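Local coordinates for uncharacterized protein (Staphylococcus aureus subsp. aureus, PDB 3H04) that is of unknown function but belongs to the alpha/beta-hydrolase superfamily and probably acts as an esterase-like serine hydrolase, at residues V73-I78 with N187-A192. Residues are numbered along the deposited sequence; the frame is centred on the assembly and turned at random.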
loop_
_atom_site.group_PDB
_atom_site.type_symbol
_atom_site.label_atom_id
_atom_site.label_comp_id
_atom_site.label_asym_id
_atom_site.label_seq_id
_atom_site.Cartn_x
_atom_site.Cartn_y
_atom_site.Cartn_z
ATOM N N VAL A 73 -1.231 -12.841 -11.205
ATOM C CA VAL A 73 -2.342 -12.044 -11.760
ATOM C C VAL A 73 -1.758 -10.718 -12.217
ATOM O O VAL A 73 -0.581 -10.428 -11.939
ATOM C CB VAL A 73 -3.443 -11.786 -10.743
ATOM C CG1 VAL A 73 -3.980 -13.137 -10.146
ATOM C CG2 VAL A 73 -2.965 -10.748 -9.642
ATOM N N SER A 74 -2.555 -9.927 -12.930
ATOM C CA SER A 74 -2.116 -8.612 -13.373
ATOM C C SER A 74 -2.541 -7.495 -12.383
ATOM O O SER A 74 -3.329 -7.703 -11.458
ATOM C CB SER A 74 -2.719 -8.288 -14.747
ATOM O OG SER A 74 -4.079 -7.870 -14.584
ATOM N N LEU A 75 -2.037 -6.288 -12.605
ATOM C CA LEU A 75 -2.459 -5.150 -11.802
ATOM C C LEU A 75 -3.970 -4.854 -11.953
ATOM O O LEU A 75 -4.586 -4.348 -11.024
ATOM C CB LEU A 75 -1.655 -3.891 -12.148
ATOM C CG LEU A 75 -1.996 -2.582 -11.435
ATOM C CD1 LEU A 75 -1.810 -2.683 -9.899
ATOM C CD2 LEU A 75 -1.152 -1.422 -11.943
ATOM N N ASP A 76 -4.580 -5.187 -13.101
ATOM C CA ASP A 76 -6.020 -4.988 -13.246
ATOM C C ASP A 76 -6.758 -5.874 -12.244
ATOM O O ASP A 76 -7.730 -5.443 -11.633
ATOM C CB ASP A 76 -6.545 -5.287 -14.667
ATOM C CG ASP A 76 -6.228 -4.177 -15.672
ATOM O OD1 ASP A 76 -6.207 -2.976 -15.323
ATOM O OD2 ASP A 76 -5.991 -4.539 -16.839
ATOM N N CYS A 77 -6.293 -7.109 -12.098
ATOM C CA CYS A 77 -6.817 -8.007 -11.083
ATOM C C CYS A 77 -6.589 -7.505 -9.631
ATOM O O CYS A 77 -7.490 -7.627 -8.815
ATOM C CB CYS A 77 -6.234 -9.372 -11.292
ATOM S SG CYS A 77 -6.895 -10.658 -10.210
ATOM N N ILE A 78 -5.386 -6.975 -9.325
ATOM C CA ILE A 78 -5.099 -6.408 -8.030
ATOM C C ILE A 78 -6.121 -5.306 -7.666
ATOM O O ILE A 78 -6.718 -5.312 -6.585
ATOM C CB ILE A 78 -3.644 -5.873 -7.963
ATOM C CG1 ILE A 78 -2.649 -7.064 -8.030
ATOM C CG2 ILE A 78 -3.458 -4.927 -6.662
ATOM C CD1 ILE A 78 -1.174 -6.666 -7.867
ATOM N N ASN A 187 6.760 -4.478 -16.794
ATOM C CA ASN A 187 6.408 -5.625 -17.607
ATOM C C ASN A 187 5.628 -6.625 -16.786
ATOM O O ASN A 187 4.645 -7.197 -17.266
ATOM C CB ASN A 187 7.675 -6.294 -18.153
ATOM C CG ASN A 187 8.530 -5.348 -18.953
ATOM O OD1 ASN A 187 8.658 -5.495 -20.166
ATOM N ND2 ASN A 187 9.111 -4.352 -18.283
ATOM N N MET A 188 6.045 -6.817 -15.533
ATOM C CA MET A 188 5.417 -7.812 -14.650
ATOM C C MET A 188 4.051 -7.369 -14.101
ATOM O O MET A 188 3.232 -8.214 -13.747
ATOM C CB MET A 188 6.412 -8.262 -13.590
ATOM C CG MET A 188 7.572 -9.067 -14.256
ATOM S SD MET A 188 9.134 -9.163 -13.358
ATOM C CE MET A 188 8.474 -10.356 -12.164
ATOM N N ILE A 189 3.782 -6.062 -14.124
ATOM C CA ILE A 189 2.436 -5.503 -13.865
ATOM C C ILE A 189 1.402 -6.025 -14.886
ATOM O O ILE A 189 0.251 -6.245 -14.542
ATOM C CB ILE A 189 2.523 -3.958 -13.804
ATOM C CG1 ILE A 189 2.892 -3.536 -12.381
ATOM C CG2 ILE A 189 1.246 -3.269 -14.311
ATOM C CD1 ILE A 189 3.593 -2.215 -12.318
ATOM N N ASN A 190 1.869 -6.280 -16.110
ATOM C CA ASN A 190 1.176 -7.089 -17.114
ATOM C C ASN A 190 -0.181 -6.455 -17.477
ATOM O O ASN A 190 -1.219 -7.084 -17.355
ATOM C CB ASN A 190 1.009 -8.542 -16.642
ATOM C CG ASN A 190 0.594 -9.480 -17.764
ATOM O OD1 ASN A 190 0.798 -9.177 -18.941
ATOM N ND2 ASN A 190 -0.013 -10.617 -17.405
ATOM N N ILE A 191 -0.156 -5.181 -17.841
ATOM C CA ILE A 191 -1.379 -4.512 -18.288
ATOM C C ILE A 191 -1.154 -3.949 -19.659
ATOM O O ILE A 191 -0.013 -3.860 -20.094
ATOM C CB ILE A 191 -1.885 -3.415 -17.317
ATOM C CG1 ILE A 191 -0.824 -2.315 -17.096
ATOM C CG2 ILE A 191 -2.463 -4.082 -16.110
ATOM C CD1 ILE A 191 -1.100 -1.403 -15.967
ATOM N N ALA A 192 -2.253 -3.571 -20.327
ATOM C CA ALA A 192 -2.224 -3.236 -21.738
ATOM C C ALA A 192 -1.453 -1.951 -21.902
ATOM O O ALA A 192 -0.678 -1.809 -22.828
ATOM C CB ALA A 192 -3.657 -3.071 -22.321
HETATM O O HOH W 1 -4.904 -4.330 -19.300
#
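S74 meets N190 through its CB, which lies 3.2 Å from the backbone O of N190. Its hydroxyl turns back to its own chain. With chi1 at 79°, OG sits between the backbone N and the carbonyl carbon and accepts weak bonds from the N-H groups of D76 and C77. S74 is thus the N-cap of helix 75-91. L75 makes the one direct hydrogen bond between the segments. L75 N donates to I189 O at 3.0 Å, nearly straight at 166° and in the carbonyl plane. A first-turn N-H of one helix thereby meets a carbonyl at the C-terminal end of helix 185-189, where N190 leaves the helix with positive phi. In this alpha/beta-hydrolase fold, the bond ties a helix packed against the central sheet to the helical region inserted between strands 121-125 and 212-217. The L75 side chain runs alongside I189, with CB 3.7 Å from I189 CG2. L75 CD2 also reaches I191 CD1 at 4.0 Å, and Y108 and Y199 touch the same leucine. D76 rests OD2 against I191 CG2 at 3.6 Å. One water donates to that oxygen and accepts from A192 N. D76 OD1 is held by Y199 OH and a salt bridge to K198.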